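Local coordinates for protein thiazoline oxidase/subtilisin-like protease (Prochloron didemni, PDB 4H6X) that probably cleaves the patellamide precursor peptide and joins its ends into a ring, acting as a subtilisin-like transamidating protease in cyanobactin maturation, at residues 289-292 against 297-300; 162-167 against 193-198; 12-15 against 19-22; 259-262 against 267-270. All blocks are in the same frame, centred on the assembly; numbering follows the deposited sequence.

Contact 1: residues 289-292 against 297-300; sequences SLQV and PVDA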
loop_
_atom_site.group_PDB
_atom_site.type_symbol
_atom_site.label_atom_id
_atom_site.label_comp_id
_atom_site.label_asym_id
_atom_site.label_seq_id
_atom_site.Cartn_x
_atom_site.Cartn_y
_atom_site.Cartn_z
ATOM N N SER A 289 14.228 0.844 5.837
ATOM C CA SER A 289 14.705 2.038 6.547
ATOM C C SER A 289 15.748 1.691 7.621
ATOM O O SER A 289 16.727 2.416 7.823
ATOM C CB SER A 289 13.529 2.793 7.165
ATOM O OG SER A 289 12.663 3.232 6.138
ATOM N N LEU A 290 15.528 0.564 8.283
ATOM C CA LEU A 290 16.415 0.071 9.335
ATOM C C LEU A 290 17.756 -0.425 8.766
ATOM O O LEU A 290 18.794 -0.289 9.411
ATOM C CB LEU A 290 15.696 -1.034 10.097
ATOM C CG LEU A 290 15.792 -1.099 11.614
ATOM C CD1 LEU A 290 15.630 0.284 12.241
ATOM C CD2 LEU A 290 14.728 -2.067 12.104
ATOM N N GLN A 291 17.728 -0.978 7.551
ATOM C CA GLN A 291 18.953 -1.340 6.837
ATOM C C GLN A 291 19.813 -0.101 6.608
ATOM O O GLN A 291 21.005 -0.102 6.936
ATOM C CB GLN A 291 18.642 -2.036 5.508
ATOM C CG GLN A 291 18.125 -3.463 5.634
ATOM C CD GLN A 291 17.700 -4.054 4.293
ATOM O OE1 GLN A 291 17.308 -3.328 3.374
ATOM N NE2 GLN A 291 17.768 -5.379 4.178
ATOM N N VAL A 292 19.195 0.953 6.066
ATOM C CA VAL A 292 19.842 2.263 5.880
ATOM C C VAL A 292 20.324 2.876 7.203
ATOM O O VAL A 292 21.417 3.445 7.256
ATOM C CB VAL A 292 18.916 3.272 5.149
ATOM C CG1 VAL A 292 19.599 4.626 4.987
ATOM C CG2 VAL A 292 18.514 2.740 3.788
ATOM N N PRO A 297 23.489 -1.564 3.110
ATOM C CA PRO A 297 22.770 -1.299 1.867
ATOM C C PRO A 297 21.351 -1.876 1.899
ATOM O O PRO A 297 21.097 -2.886 2.572
ATOM C CB PRO A 297 23.622 -2.010 0.812
ATOM C CG PRO A 297 24.270 -3.136 1.547
ATOM C CD PRO A 297 24.435 -2.693 2.976
ATOM N N VAL A 298 20.439 -1.223 1.183
ATOM C CA VAL A 298 19.076 -1.726 1.014
ATOM C C VAL A 298 19.142 -3.068 0.302
ATOM O O VAL A 298 19.805 -3.205 -0.717
ATOM C CB VAL A 298 18.200 -0.738 0.212
ATOM C CG1 VAL A 298 16.818 -1.321 -0.048
ATOM C CG2 VAL A 298 18.094 0.583 0.952
ATOM N N ASP A 299 18.471 -4.065 0.854
ATOM C CA ASP A 299 18.438 -5.380 0.237
ATOM C C ASP A 299 16.998 -5.876 0.233
ATOM O O ASP A 299 16.497 -6.384 1.239
ATOM C CB ASP A 299 19.369 -6.334 0.996
ATOM C CG ASP A 299 19.541 -7.671 0.307
ATOM O OD1 ASP A 299 18.673 -8.081 -0.492
ATOM O OD2 ASP A 299 20.556 -8.333 0.594
ATOM N N ALA A 300 16.346 -5.716 -0.919
ATOM C CA ALA A 300 14.910 -5.963 -1.074
ATOM C C ALA A 300 14.553 -7.435 -0.967
ATOM O O ALA A 300 13.539 -7.790 -0.363
ATOM C CB ALA A 300 14.411 -5.391 -2.403
#
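Gln-291, close to the end of helix 273-293, reaches over a helix-loop-helix connection of the subtilase fold and takes hold of the backbone of Asp-299, the N-cap residue of helix 300-309. This is the tight part of the contact. Asp-299 N donates to Gln-291 OE1 at 2.9 Å with an N-H...O angle of 168°, so the bond is straight at the hydrogen. At the acceptor it is less regular, because the donor stands 41° out of the carbonyl plane. The other half of the amide closes the ring with a weak bond, Gln-291 NE2 to Asp-299 O at 3.4 Å. One primary amide thus meets both the N-H and the C=O of a single residue, a position it reaches with CG beside the backbone N (chi1 -73°) and the chain extended beyond. Leu-339 and Phe-340 of helix 332-340 also touch the Gln-291 side chain, while Asn-199 bonds the same loop through Val-298 O and Ala-300 N. Beside the amide one methyl pair also packs closely, Val-292 CG2 to Val-298 CG2 at 3.6 Å, as the two side chains cross obliquely.

The loose side lies toward the preceding residues. Pro-297 is exposed; its CB points away from the helix, and its CD comes no nearer than 5.8 Å to Gln-291 O. The carboxylate of Asp-299 also leaves the contact, its OD1 capping Ala-302 N, so that residue gives Gln-291 only its backbone and the CB that lies 3.7 Å from NE2.

Contact 2: residues 162-167 against 193-198; sequences LALELG and KKCQDN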
loop_
_atom_site.group_PDB
_atom_site.type_symbol
_atom_site.label_atom_id
_atom_site.label_comp_id
_atom_site.label_asym_id
_atom_site.label_seq_id
_atom_site.Cartn_x
_atom_site.Cartn_y
_atom_site.Cartn_z
ATOM N N LEU A 162 9.046 3.118 -15.712
ATOM C CA LEU A 162 9.164 4.485 -15.212
ATOM C C LEU A 162 9.465 4.527 -13.699
ATOM O O LEU A 162 10.327 5.274 -13.254
ATOM C CB LEU A 162 7.904 5.316 -15.530
ATOM C CG LEU A 162 7.954 6.802 -15.113
ATOM C CD1 LEU A 162 9.185 7.521 -15.680
ATOM C CD2 LEU A 162 6.665 7.495 -15.547
ATOM N N ALA A 163 8.719 3.756 -12.916
ATOM C CA ALA A 163 8.935 3.676 -11.467
ATOM C C ALA A 163 10.389 3.317 -11.123
ATOM O O ALA A 163 10.965 3.901 -10.200
ATOM C CB ALA A 163 7.992 2.659 -10.852
ATOM N N LEU A 164 10.961 2.358 -11.856
ATOM C CA LEU A 164 12.373 2.011 -11.699
ATOM C C LEU A 164 13.288 3.217 -11.928
ATOM O O LEU A 164 14.163 3.514 -11.109
ATOM C CB LEU A 164 12.764 0.876 -12.649
ATOM C CG LEU A 164 12.264 -0.507 -12.256
ATOM C CD1 LEU A 164 12.573 -1.503 -13.368
ATOM C CD2 LEU A 164 12.854 -0.951 -10.913
ATOM N N GLU A 165 13.056 3.931 -13.029
ATOM C CA GLU A 165 13.853 5.105 -13.346
ATOM C C GLU A 165 13.701 6.222 -12.311
ATOM O O GLU A 165 14.618 7.013 -12.084
ATOM C CB GLU A 165 13.513 5.612 -14.759
ATOM C CG GLU A 165 14.585 6.513 -15.336
ATOM C CD GLU A 165 15.920 5.786 -15.465
ATOM O OE1 GLU A 165 15.925 4.548 -15.561
ATOM O OE2 GLU A 165 16.954 6.457 -15.456
ATOM N N LEU A 166 12.540 6.278 -11.672
ATOM C CA LEU A 166 12.304 7.244 -10.604
ATOM C C LEU A 166 13.015 6.914 -9.277
ATOM O O LEU A 166 12.982 7.710 -8.345
ATOM C CB LEU A 166 10.793 7.419 -10.384
ATOM C CG LEU A 166 10.010 8.009 -11.560
ATOM C CD1 LEU A 166 8.520 7.869 -11.296
ATOM C CD2 LEU A 166 10.398 9.471 -11.800
ATOM N N GLY A 167 13.670 5.763 -9.191
ATOM C CA GLY A 167 14.403 5.426 -7.958
ATOM C C GLY A 167 13.623 4.613 -6.928
ATOM O O GLY A 167 13.983 4.596 -5.746
ATOM N N LYS A 193 10.452 -9.072 -13.680
ATOM C CA LYS A 193 11.788 -9.665 -13.520
ATOM C C LYS A 193 12.885 -8.613 -13.392
ATOM O O LYS A 193 13.793 -8.764 -12.574
ATOM C CB LYS A 193 12.121 -10.627 -14.665
ATOM C CG LYS A 193 13.375 -11.441 -14.397
ATOM C CD LYS A 193 13.788 -12.269 -15.604
ATOM C CE LYS A 193 15.007 -13.128 -15.289
ATOM N NZ LYS A 193 16.194 -12.298 -14.940
ATOM N N LYS A 194 12.799 -7.547 -14.188
ATOM C CA LYS A 194 13.771 -6.454 -14.096
ATOM C C LYS A 194 13.803 -5.806 -12.701
ATOM O O LYS A 194 14.867 -5.391 -12.232
ATOM C CB LYS A 194 13.533 -5.402 -15.200
ATOM C CG LYS A 194 14.539 -4.253 -15.198
ATOM C CD LYS A 194 14.549 -3.466 -16.506
ATOM C CE LYS A 194 15.764 -2.543 -16.596
ATOM N NZ LYS A 194 15.757 -1.687 -17.824
ATOM N N CYS A 195 12.639 -5.707 -12.053
ATOM C CA CYS A 195 12.577 -5.218 -10.674
ATOM C C CYS A 195 13.417 -6.123 -9.764
ATOM O O CYS A 195 14.308 -5.649 -9.063
ATOM C CB CYS A 195 11.129 -5.145 -10.178
ATOM S SG CYS A 195 10.138 -3.850 -10.969
ATOM N N GLN A 196 13.136 -7.421 -9.810
ATOM C CA GLN A 196 13.865 -8.409 -9.003
ATOM C C GLN A 196 15.367 -8.370 -9.290
ATOM O O GLN A 196 16.181 -8.397 -8.369
ATOM C CB GLN A 196 13.300 -9.816 -9.227
ATOM C CG GLN A 196 13.892 -10.879 -8.294
ATOM C CD GLN A 196 13.293 -12.264 -8.492
ATOM O OE1 GLN A 196 12.294 -12.434 -9.198
ATOM N NE2 GLN A 196 13.904 -13.266 -7.864
ATOM N N ASP A 197 15.727 -8.258 -10.565
ATOM C CA ASP A 197 17.133 -8.198 -10.967
ATOM C C ASP A 197 17.822 -6.922 -10.514
ATOM O O ASP A 197 19.057 -6.865 -10.472
ATOM C CB ASP A 197 17.278 -8.330 -12.485
ATOM C CG ASP A 197 16.993 -9.727 -12.977
ATOM O OD1 ASP A 197 17.162 -10.687 -12.199
ATOM O OD2 ASP A 197 16.583 -9.866 -14.145
ATOM N N ASN A 198 17.036 -5.898 -10.179
ATOM C CA ASN A 198 17.607 -4.621 -9.784
ATOM C C ASN A 198 17.348 -4.212 -8.355
ATOM O O ASN A 198 17.393 -3.020 -8.032
ATOM C CB ASN A 198 17.148 -3.527 -10.735
ATOM C CG ASN A 198 17.913 -3.555 -12.032
ATOM O OD1 ASN A 198 19.029 -3.055 -12.105
ATOM N ND2 ASN A 198 17.331 -4.160 -13.053
#
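Leu-164 points from helix 154-165 toward helix 187-197, and its forked end meets two consecutive residues there. The CD1 branch lies against the aliphatic part of Lys-194, 3.8 Å from CG, the two side chains slanting past each other. The CD2 branch turns to Cys-195, 4.0 Å from SG, and since CD1 stands 4.1 Å from that same sulfur, the thiol faces the fork and not one methyl alone. The torsions account for this: Leu-164 holds CG beside its backbone N (chi1 -74°), and Lys-194 runs fully extended (chi1 -178°), presenting methylenes to the leucine while NZ travels on. An alanine at Leu-164 is likely to open a gap between the helices, leaving Cys-195 SG and the Lys-194 methylenes without this apolar neighbour. Polar bonds stay within 193-198, where Asn-198 ND2 returns to Lys-194 O at 2.9 Å and closes the helix end. Gly-167, at positive phi, ends the other helix in a Schellman motif. Ala-163 and Cys-195 both touch Ile-171 of strand 170-173, which places the helices on one face of the parallel sheet as successive beta-alpha-beta crossovers, the arrangement of the subtilisin-like alpha/beta fold.

Contact 3: residues 12-15 against 19-22; sequences DLDE and GLAD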
loop_
_atom_site.group_PDB
_atom_site.type_symbol
_atom_site.label_atom_id
_atom_site.label_comp_id
_atom_site.label_asym_id
_atom_site.label_seq_id
_atom_site.Cartn_x
_atom_site.Cartn_y
_atom_site.Cartn_z
ATOM N N ASP A 12 -3.039 2.444 14.951
ATOM C CA ASP A 12 -4.300 1.702 14.895
ATOM C C ASP A 12 -4.127 0.183 14.809
ATOM O O ASP A 12 -4.979 -0.566 15.307
ATOM C CB ASP A 12 -5.132 2.206 13.708
ATOM C CG ASP A 12 -6.480 1.529 13.599
ATOM O OD1 ASP A 12 -7.345 1.762 14.475
ATOM O OD2 ASP A 12 -6.698 0.779 12.623
ATOM N N LEU A 13 -3.034 -0.267 14.181
ATOM C CA LEU A 13 -2.828 -1.694 13.916
ATOM C C LEU A 13 -1.842 -2.358 14.886
ATOM O O LEU A 13 -1.538 -3.548 14.740
ATOM C CB LEU A 13 -2.387 -1.925 12.452
ATOM C CG LEU A 13 -3.347 -1.462 11.348
ATOM C CD1 LEU A 13 -2.727 -1.570 9.956
ATOM C CD2 LEU A 13 -4.676 -2.217 11.419
ATOM N N ASP A 14 -1.356 -1.596 15.868
ATOM C CA ASP A 14 -0.424 -2.122 16.879
ATOM C C ASP A 14 -0.882 -3.449 17.481
ATOM O O ASP A 14 -0.093 -4.395 17.584
ATOM C CB ASP A 14 -0.177 -1.111 18.003
ATOM C CG ASP A 14 0.777 -0.004 17.603
ATOM O OD1 ASP A 14 1.537 -0.158 16.609
ATOM O OD2 ASP A 14 0.777 1.035 18.301
ATOM N N GLU A 15 -2.154 -3.516 17.861
ATOM C CA GLU A 15 -2.694 -4.707 18.501
ATOM C C GLU A 15 -2.907 -5.849 17.523
ATOM O O GLU A 15 -2.855 -7.013 17.908
ATOM C CB GLU A 15 -3.991 -4.389 19.262
ATOM C CG GLU A 15 -3.783 -3.513 20.494
ATOM C CD GLU A 15 -2.745 -4.078 21.455
ATOM O OE1 GLU A 15 -2.859 -5.264 21.840
ATOM O OE2 GLU A 15 -1.809 -3.335 21.831
ATOM N N GLY A 19 4.767 -6.708 17.098
ATOM C CA GLY A 19 6.057 -6.156 16.686
ATOM C C GLY A 19 5.985 -4.790 16.015
ATOM O O GLY A 19 7.015 -4.117 15.864
ATOM N N LEU A 20 4.783 -4.363 15.617
ATOM C CA LEU A 20 4.645 -3.085 14.903
ATOM C C LEU A 20 5.062 -1.910 15.780
ATOM O O LEU A 20 5.859 -1.060 15.355
ATOM C CB LEU A 20 3.222 -2.878 14.351
ATOM C CG LEU A 20 2.978 -1.537 13.635
ATOM C CD1 LEU A 20 3.847 -1.395 12.388
ATOM C CD2 LEU A 20 1.504 -1.338 13.300
ATOM N N ALA A 21 4.533 -1.872 17.005
ATOM C CA ALA A 21 4.868 -0.796 17.933
ATOM C C ALA A 21 6.386 -0.729 18.162
ATOM O O ALA A 21 6.979 0.354 18.075
ATOM C CB ALA A 21 4.111 -0.956 19.249
ATOM N N ASP A 22 7.001 -1.889 18.416
ATOM C CA ASP A 22 8.462 -1.995 18.609
ATOM C C ASP A 22 9.266 -1.545 17.384
ATOM O O ASP A 22 10.299 -0.888 17.516
ATOM C CB ASP A 22 8.879 -3.427 19.006
ATOM C CG ASP A 22 8.372 -3.840 20.397
ATOM O OD1 ASP A 22 8.318 -2.984 21.309
ATOM O OD2 ASP A 22 8.033 -5.036 20.579
HETATM O O HOH W 1 2.616 -3.847 18.098
#
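Asp-14 and Leu-20 meet almost at a right angle, carboxylate against isobutyl group, where the loop 12-15 faces the start of helix 20-26. The oxygen doing the touching is Asp-14 OD1, 3.5 Å from Leu-20 CD2 and 3.6 Å from Leu-20 CG. The methyl of Ala-21 sits over one face of the carboxylate, its CB 3.8 Å from Asp-14 CG. Leu-20 CD2 also reaches the side chain of the preceding loop residue, 4.0 Å from Leu-13 CB, which adds an apolar margin to the carboxylate contact.

The direct approach of Asp-14 OD1 to Ala-21 N, 3.5 Å, fails as a hydrogen bond because its angle is poor. A water serves that N-H instead: it accepts from Ala-21 N at 3.0 Å and donates to Asp-14 O at 2.8 Å, bridging loop and helix backbone.

In the next shell, Asp-14 OD2 is bonded by His-11 N, and the imidazole ND1 of His-11 takes the N-H of Leu-13, so one neighbour bonds both the carboxylate and the backbone before it. Leu-20, its CG opposite the backbone N (chi1 178°), has His-11 and Ile-128 against it as well. Gly-19 holds the N-cap position with a positive phi of 92° and, lacking a side chain, has no group of its own to cap the first turn. The bridging water, which accepts from the first-turn Ala-21 N, probably stands in for part of a cap, and the nearby carboxylate of Asp-14 probably gains from the positive end of the helix, which would tend to stabilise its charged form.

Contact 4: residues 259-262 against 267-270; sequences GAQP and PVRL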
loop_
_atom_site.group_PDB
_atom_site.type_symbol
_atom_site.label_atom_id
_atom_site.label_comp_id
_atom_site.label_asym_id
_atom_site.label_seq_id
_atom_site.Cartn_x
_atom_site.Cartn_y
_atom_site.Cartn_z
ATOM N N GLY A 259 -8.221 4.656 6.525
ATOM C CA GLY A 259 -7.481 5.497 5.618
ATOM C C GLY A 259 -8.304 6.665 5.118
ATOM O O GLY A 259 -9.509 6.785 5.420
ATOM N N ALA A 260 -7.655 7.509 4.327
ATOM C CA ALA A 260 -8.278 8.724 3.797
ATOM C C ALA A 260 -9.159 8.490 2.565
ATOM O O ALA A 260 -8.977 7.510 1.823
ATOM C CB ALA A 260 -7.211 9.757 3.494
ATOM N N GLN A 261 -10.103 9.409 2.356
ATOM C CA GLN A 261 -10.943 9.445 1.172
ATOM C C GLN A 261 -10.915 10.883 0.623
ATOM O O GLN A 261 -10.762 11.835 1.400
ATOM C CB GLN A 261 -12.371 8.959 1.482
ATOM C CG GLN A 261 -13.175 9.872 2.405
ATOM C CD GLN A 261 -14.370 9.202 3.057
ATOM O OE1 GLN A 261 -14.614 9.396 4.249
ATOM N NE2 GLN A 261 -15.126 8.439 2.294
ATOM N N PRO A 262 -11.028 11.046 -0.708
ATOM C CA PRO A 262 -10.851 12.370 -1.325
ATOM C C PRO A 262 -11.807 13.441 -0.781
ATOM O O PRO A 262 -12.948 13.128 -0.436
ATOM C CB PRO A 262 -11.176 12.135 -2.811
ATOM C CG PRO A 262 -11.159 10.663 -3.019
ATOM C CD PRO A 262 -11.326 9.989 -1.695
ATOM N N PRO A 267 -11.784 10.111 7.855
ATOM C CA PRO A 267 -11.292 8.845 7.307
ATOM C C PRO A 267 -12.383 7.788 7.214
ATOM O O PRO A 267 -13.495 8.008 7.687
ATOM C CB PRO A 267 -10.207 8.431 8.304
ATOM C CG PRO A 267 -10.586 9.091 9.587
ATOM C CD PRO A 267 -11.268 10.375 9.214
ATOM N N VAL A 268 -12.071 6.655 6.592
ATOM C CA VAL A 268 -13.040 5.578 6.413
ATOM C C VAL A 268 -12.327 4.233 6.507
ATOM O O VAL A 268 -11.173 4.108 6.096
ATOM C CB VAL A 268 -13.827 5.715 5.075
ATOM C CG1 VAL A 268 -12.913 5.616 3.848
ATOM C CG2 VAL A 268 -14.955 4.700 4.994
ATOM N N ARG A 269 -13.010 3.240 7.063
ATOM C CA ARG A 269 -12.466 1.893 7.148
ATOM C C ARG A 269 -12.970 1.019 6.004
ATOM O O ARG A 269 -14.172 0.918 5.753
ATOM C CB ARG A 269 -12.768 1.274 8.516
ATOM C CG ARG A 269 -12.095 2.030 9.655
ATOM C CD ARG A 269 -12.148 1.282 10.982
ATOM N NE ARG A 269 -11.485 2.060 12.028
ATOM C CZ ARG A 269 -10.246 1.852 12.465
ATOM N NH1 ARG A 269 -9.500 0.865 11.964
ATOM N NH2 ARG A 269 -9.751 2.638 13.402
ATOM N N LEU A 270 -12.031 0.402 5.294
ATOM C CA LEU A 270 -12.346 -0.407 4.129
ATOM C C LEU A 270 -11.724 -1.784 4.285
ATOM O O LEU A 270 -10.817 -1.970 5.090
ATOM C CB LEU A 270 -11.848 0.268 2.833
ATOM C CG LEU A 270 -12.374 1.674 2.511
ATOM C CD1 LEU A 270 -11.744 2.189 1.224
ATOM C CD2 LEU A 270 -13.893 1.625 2.372
#
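Gly-259 and Val-268 form an antiparallel hydrogen-bonded pair that closes a small beta hairpin. Val-268 N donates to Gly-259 O at 2.8 Å, the donor lying nearly along the C=O axis. The return bond, Gly-259 N to Val-268 O at 3.0 Å, comes in more obliquely, 31° out of the carbonyl plane. The pairing continues beyond the two segments, where the backbone of Leu-270 is bonded to that of Ile-257.

Outside this core the contact is van der Waals packing. The ring of Pro-267 sits against the glycine carbonyl, its CB 3.4 Å from Gly-259 O. Gln-261 then meets Val-268 at about a right angle: its CD stands 4.0 Å from Val-268 CG1, and its CB 4.1 Å from that same methyl. Both side chains use the crowded position between backbone N and carbonyl carbon (chi1 67° for Gln-261 and 63° for Val-268), which brings the glutamine chain across the valine CG1. Gln-77 and Arg-80 of helix 70-82 and Asp-108 of helix 101-118 touch Gln-261 too, so its side chain fills the angle between hairpin and helices. A serine in its place would probably take the glutamine CD and amide off Val-268 CG1 and open a gap toward Gln-77, Arg-80 and Asp-108.

Arg-269 turns its CB away; NH1 bonds Glu-256 O and NH2 pairs with Asp-12. The carbonyl of Val-268 has two donors, the Gly-259 N-H and NE2 of His-112 in helix 101-118; this double grip ties the strand to that helix by a hydrogen bond and is likely to polarise the C=O group.

In the fold
Contacts 3 and 4 are joined directly: Asp-12 OD1 and Arg-269 NH2 make a 2.8 Å salt bridge, tying the N-terminal loop to the hairpin although the contact centres are 20 Å apart. Contacts 1 and 2 lie 16 Å apart between centres and do not touch, their nearest atoms about 7 Å apart. Contact 4 is 30 Å from either of them, centre to centre, across the middle of the chain. Two members of the probable catalytic triad of Asp-39, His-109 and Ser-274 lie on elements that also carry contacts: His-109 shares helix 101-118 with the His-112 that bonds contact 4, while helix 273-293, whose far end forms contact 1, carries Ser-274 in its first turn.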